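Long-range contact in 23S rRNA (guanine(2535)-N(1))-methyltransferase (Streptomyces viridochromogenes, PDB 1O9G), which methylates N1 of guanine-2535 in 23S ribosomal RNA with S-adenosyl-L-methionine as methyl donor, conferring resistance to the orthosomycin antibiotic avilamycin: residues A3-L16 with P32-L44. The protein carries 3 engineered substitutions. Numbering follows the deposited sequence.
Engineered in segment 3-16: Met11 (natural residue Ile).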
# COMPACT_ATOMS: atom_id res chain seq x y z
N ALA A 3 18.57 -8.93 -2.58
CA ALA A 3 17.94 -9.98 -3.37
C ALA A 3 16.51 -10.20 -2.88
O ALA A 3 16.21 -10.00 -1.70
CB ALA A 3 18.74 -11.28 -3.25
N TYR A 4 15.63 -10.61 -3.79
CA TYR A 4 14.29 -11.04 -3.42
C TYR A 4 14.35 -12.32 -2.58
O TYR A 4 14.84 -13.34 -3.04
CB TYR A 4 13.44 -11.28 -4.66
CG TYR A 4 13.12 -10.03 -5.44
CD1 TYR A 4 12.11 -9.16 -5.01
CD2 TYR A 4 13.81 -9.70 -6.59
CE1 TYR A 4 11.81 -8.01 -5.72
CE2 TYR A 4 13.52 -8.54 -7.30
CZ TYR A 4 12.51 -7.71 -6.86
OH TYR A 4 12.20 -6.57 -7.55
N ARG A 5 13.88 -12.22 -1.35
CA ARG A 5 13.83 -13.32 -0.40
C ARG A 5 12.52 -14.10 -0.50
O ARG A 5 12.48 -15.30 -0.23
CB ARG A 5 13.99 -12.75 1.02
CG ARG A 5 14.41 -13.75 2.06
CD ARG A 5 14.54 -13.16 3.44
NE ARG A 5 15.59 -12.15 3.49
CZ ARG A 5 15.49 -10.97 4.09
NH1 ARG A 5 14.39 -10.61 4.75
NH2 ARG A 5 16.52 -10.13 4.07
N HIS A 6 11.44 -13.41 -0.89
CA HIS A 6 10.09 -13.96 -0.86
C HIS A 6 9.51 -14.07 -2.24
O HIS A 6 8.95 -15.10 -2.61
CB HIS A 6 9.19 -13.08 0.01
CG HIS A 6 9.57 -13.10 1.45
ND1 HIS A 6 10.42 -12.17 2.00
CD2 HIS A 6 9.23 -13.95 2.44
CE1 HIS A 6 10.60 -12.45 3.27
NE2 HIS A 6 9.89 -13.53 3.57
N ALA A 7 9.62 -12.98 -2.99
CA ALA A 7 9.24 -12.93 -4.39
C ALA A 7 10.42 -13.41 -5.22
O ALA A 7 10.99 -12.65 -6.01
CB ALA A 7 8.83 -11.48 -4.77
N VAL A 8 10.78 -14.69 -5.05
CA VAL A 8 12.02 -15.27 -5.58
C VAL A 8 11.93 -15.54 -7.08
O VAL A 8 12.90 -15.32 -7.81
CB VAL A 8 12.37 -16.60 -4.84
CG1 VAL A 8 13.58 -17.29 -5.48
CG2 VAL A 8 12.62 -16.33 -3.36
N GLU A 9 10.78 -16.03 -7.53
CA GLU A 9 10.54 -16.22 -8.96
C GLU A 9 9.62 -15.12 -9.46
O GLU A 9 8.60 -14.81 -8.82
CB GLU A 9 9.95 -17.61 -9.22
CG GLU A 9 10.97 -18.73 -9.08
CD GLU A 9 10.49 -19.85 -8.16
OE1 GLU A 9 9.51 -20.53 -8.52
OE2 GLU A 9 11.11 -20.05 -7.10
N ARG A 10 9.98 -14.51 -10.59
CA ARG A 10 9.19 -13.43 -11.18
C ARG A 10 7.83 -13.96 -11.61
O ARG A 10 7.73 -14.84 -12.47
CB ARG A 10 9.92 -12.80 -12.37
CG ARG A 10 9.26 -11.54 -12.92
CD ARG A 10 10.23 -10.49 -13.44
NE ARG A 10 11.12 -11.00 -14.48
CZ ARG A 10 11.79 -10.25 -15.36
NH1 ARG A 10 11.68 -8.92 -15.36
NH2 ARG A 10 12.58 -10.83 -16.26
N MSE A 11 6.79 -13.41 -11.00
CA MSE A 11 5.43 -13.92 -11.13
C MSE A 11 4.72 -13.41 -12.38
O MSE A 11 5.23 -12.53 -13.09
CB MSE A 11 4.60 -13.52 -9.90
CG MSE A 11 4.29 -12.01 -9.81
SE MSE A 11 4.80 -11.13 -8.14
CE MSE A 11 6.65 -11.68 -8.03
N ASP A 12 3.54 -13.96 -12.63
CA ASP A 12 2.61 -13.40 -13.60
C ASP A 12 1.71 -12.41 -12.84
O ASP A 12 0.65 -12.79 -12.33
CB ASP A 12 1.77 -14.50 -14.24
CG ASP A 12 0.60 -13.96 -15.04
OD1 ASP A 12 -0.46 -14.63 -15.06
OD2 ASP A 12 0.64 -12.88 -15.66
N SER A 13 2.15 -11.16 -12.77
CA SER A 13 1.40 -10.12 -12.05
C SER A 13 0.60 -9.24 -13.01
O SER A 13 0.25 -8.10 -12.66
CB SER A 13 2.34 -9.26 -11.20
OG SER A 13 2.98 -8.27 -11.98
N SER A 14 0.30 -9.76 -14.19
CA SER A 14 -0.26 -8.97 -15.27
C SER A 14 -1.69 -8.50 -14.93
O SER A 14 -2.08 -7.41 -15.29
CB SER A 14 -0.16 -9.72 -16.62
OG SER A 14 -1.00 -10.85 -16.70
N ASP A 15 -2.46 -9.31 -14.21
CA ASP A 15 -3.83 -8.94 -13.89
C ASP A 15 -3.89 -7.73 -12.96
O ASP A 15 -4.89 -7.02 -12.96
CB ASP A 15 -4.60 -10.07 -13.22
CG ASP A 15 -4.87 -11.22 -14.13
OD1 ASP A 15 -4.59 -11.13 -15.36
OD2 ASP A 15 -5.34 -12.30 -13.70
N LEU A 16 -2.84 -7.51 -12.18
CA LEU A 16 -2.75 -6.39 -11.24
C LEU A 16 -2.05 -5.16 -11.83
O LEU A 16 -1.85 -4.17 -11.15
CB LEU A 16 -2.09 -6.83 -9.92
CG LEU A 16 -2.94 -7.80 -9.09
CD1 LEU A 16 -2.03 -8.44 -7.99
CD2 LEU A 16 -4.14 -7.14 -8.51
N PRO A 32 5.89 -1.19 -8.47
CA PRO A 32 6.08 -2.55 -8.99
C PRO A 32 5.48 -3.62 -8.08
O PRO A 32 5.78 -3.62 -6.90
CB PRO A 32 7.60 -2.72 -9.06
CG PRO A 32 8.16 -1.42 -8.83
CD PRO A 32 7.17 -0.53 -8.18
N VAL A 33 4.64 -4.48 -8.63
CA VAL A 33 3.99 -5.52 -7.85
C VAL A 33 5.00 -6.41 -7.13
O VAL A 33 4.84 -6.73 -5.97
CB VAL A 33 3.06 -6.37 -8.73
CG1 VAL A 33 2.48 -7.52 -7.94
CG2 VAL A 33 1.93 -5.47 -9.30
N ARG A 34 6.06 -6.80 -7.83
CA ARG A 34 7.02 -7.71 -7.21
C ARG A 34 7.66 -7.10 -5.96
O ARG A 34 7.85 -7.77 -4.95
CB ARG A 34 8.08 -8.12 -8.21
CG ARG A 34 9.02 -9.16 -7.70
CD ARG A 34 10.06 -9.59 -8.69
NE ARG A 34 10.69 -10.83 -8.27
CZ ARG A 34 11.73 -11.37 -8.89
NH1 ARG A 34 12.27 -10.78 -9.95
NH2 ARG A 34 12.25 -12.51 -8.45
N LEU A 35 8.01 -5.83 -6.04
CA LEU A 35 8.61 -5.15 -4.92
C LEU A 35 7.58 -4.97 -3.81
O LEU A 35 7.90 -5.06 -2.62
CB LEU A 35 9.22 -3.81 -5.35
CG LEU A 35 9.93 -3.02 -4.28
CD1 LEU A 35 11.01 -3.86 -3.60
CD2 LEU A 35 10.54 -1.76 -4.86
N ALA A 36 6.34 -4.68 -4.18
CA ALA A 36 5.28 -4.52 -3.17
C ALA A 36 5.14 -5.78 -2.32
O ALA A 36 5.10 -5.73 -1.09
CB ALA A 36 3.96 -4.18 -3.80
N THR A 37 5.08 -6.92 -2.99
CA THR A 37 4.86 -8.18 -2.27
C THR A 37 6.12 -8.57 -1.47
O THR A 37 6.01 -9.10 -0.39
CB THR A 37 4.37 -9.27 -3.21
OG1 THR A 37 4.06 -10.43 -2.43
CG2 THR A 37 5.40 -9.70 -4.19
N GLU A 38 7.31 -8.22 -1.97
CA GLU A 38 8.56 -8.47 -1.25
C GLU A 38 8.58 -7.69 0.06
O GLU A 38 8.88 -8.24 1.11
CB GLU A 38 9.77 -8.11 -2.12
CG GLU A 38 11.12 -8.28 -1.43
CD GLU A 38 11.55 -9.72 -1.21
OE1 GLU A 38 11.00 -10.64 -1.85
OE2 GLU A 38 12.47 -9.95 -0.40
N ILE A 39 8.26 -6.41 0.01
CA ILE A 39 8.31 -5.57 1.20
C ILE A 39 7.25 -6.08 2.19
O ILE A 39 7.53 -6.20 3.38
CB ILE A 39 8.09 -4.07 0.86
CG1 ILE A 39 9.22 -3.53 -0.02
CG2 ILE A 39 7.97 -3.28 2.14
CD1 ILE A 39 8.94 -2.17 -0.65
N PHE A 40 6.04 -6.33 1.71
CA PHE A 40 4.95 -6.76 2.59
C PHE A 40 5.31 -8.07 3.30
O PHE A 40 5.10 -8.22 4.50
CB PHE A 40 3.63 -6.88 1.82
CG PHE A 40 2.48 -7.32 2.66
CD1 PHE A 40 1.97 -6.48 3.62
CD2 PHE A 40 1.92 -8.58 2.51
CE1 PHE A 40 0.92 -6.87 4.40
CE2 PHE A 40 0.86 -8.98 3.27
CZ PHE A 40 0.36 -8.13 4.22
N GLN A 41 5.86 -9.02 2.55
CA GLN A 41 6.24 -10.31 3.13
C GLN A 41 7.39 -10.17 4.13
O GLN A 41 7.41 -10.85 5.14
CB GLN A 41 6.53 -11.33 2.04
CG GLN A 41 5.29 -11.71 1.26
CD GLN A 41 5.54 -12.82 0.28
OE1 GLN A 41 5.87 -13.93 0.69
NE2 GLN A 41 5.44 -12.52 -1.01
N ARG A 42 8.32 -9.25 3.88
CA ARG A 42 9.36 -8.96 4.85
C ARG A 42 8.78 -8.39 6.14
O ARG A 42 9.24 -8.70 7.24
CB ARG A 42 10.43 -7.99 4.29
CG ARG A 42 11.36 -8.65 3.28
CD ARG A 42 12.32 -7.69 2.63
NE ARG A 42 13.21 -8.33 1.65
CZ ARG A 42 14.52 -8.16 1.59
NH1 ARG A 42 15.17 -7.43 2.49
NH2 ARG A 42 15.19 -8.74 0.62
N ALA A 43 7.78 -7.53 6.03
CA ALA A 43 7.14 -6.98 7.20
C ALA A 43 6.42 -8.08 7.98
O ALA A 43 6.51 -8.15 9.21
CB ALA A 43 6.19 -5.89 6.81
N LEU A 44 5.67 -8.93 7.29
CA LEU A 44 4.96 -10.02 7.97
C LEU A 44 5.96 -10.89 8.73
O LEU A 44 5.63 -11.39 9.80
CB LEU A 44 4.22 -10.90 6.97
CG LEU A 44 2.99 -10.33 6.26
CD1 LEU A 44 2.40 -11.41 5.35
CD2 LEU A 44 1.98 -9.85 7.26
O HOH W 1 5.82 -14.89 -2.21
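The N-terminal arm of this Rossmann-like methyltransferase lies over helix 33-45, where an inverse gamma turn centred on Ala7 meets the side chains of Glu38 and Arg34. Glu38 reaches the turn with CG anti to its backbone N (chi1 178°) and the chain bent at the next bond, and its carboxylate gathers three consecutive amides. OE2 takes Arg5 N at 2.8 Å, while OE1 takes both His6 N, at 3.0 Å through the syn lone pair, and Ala7 N, at 2.9 Å. A carboxylate suits this place because each oxygen can accept two N-H donors, enough for three successive amides and Arg42 NE. On its anti side OE2 receives Arg42 NE (2.7 Å), a salt bridge one helical turn on; Arg42 and Arg5 both pair with Glu228, whose shared charge probably eases the proximity of their guanidinium groups.

Arg34 runs out straight toward the turn and holds Ala7 O from the NE side of its guanidinium, with NE at 2.9 Å and NH2 at 2.7 Å. Its flat cation lies on the Tyr4 ring, planes 4° apart and CZ 3.9 Å from the ring centroid, a cation-pi stack that a phenol face accommodates well. Ala7 CB rests against both Arg34 CG and Thr37 CG2, and a side chain this small lets the turn come close to the helix. Further along, Gln41 CB sits over a face of the His6 imidazole, and Ser13 CB packs on Val33 CG1 at 3.7 Å.

Amides and a carbonyl of the N-terminal arm thus find their partners in charged side chains of the helix, and the two-nitrogen hold on one carbonyl oxygen together with the stack should restrict rotation of the Arg34 guanidinium.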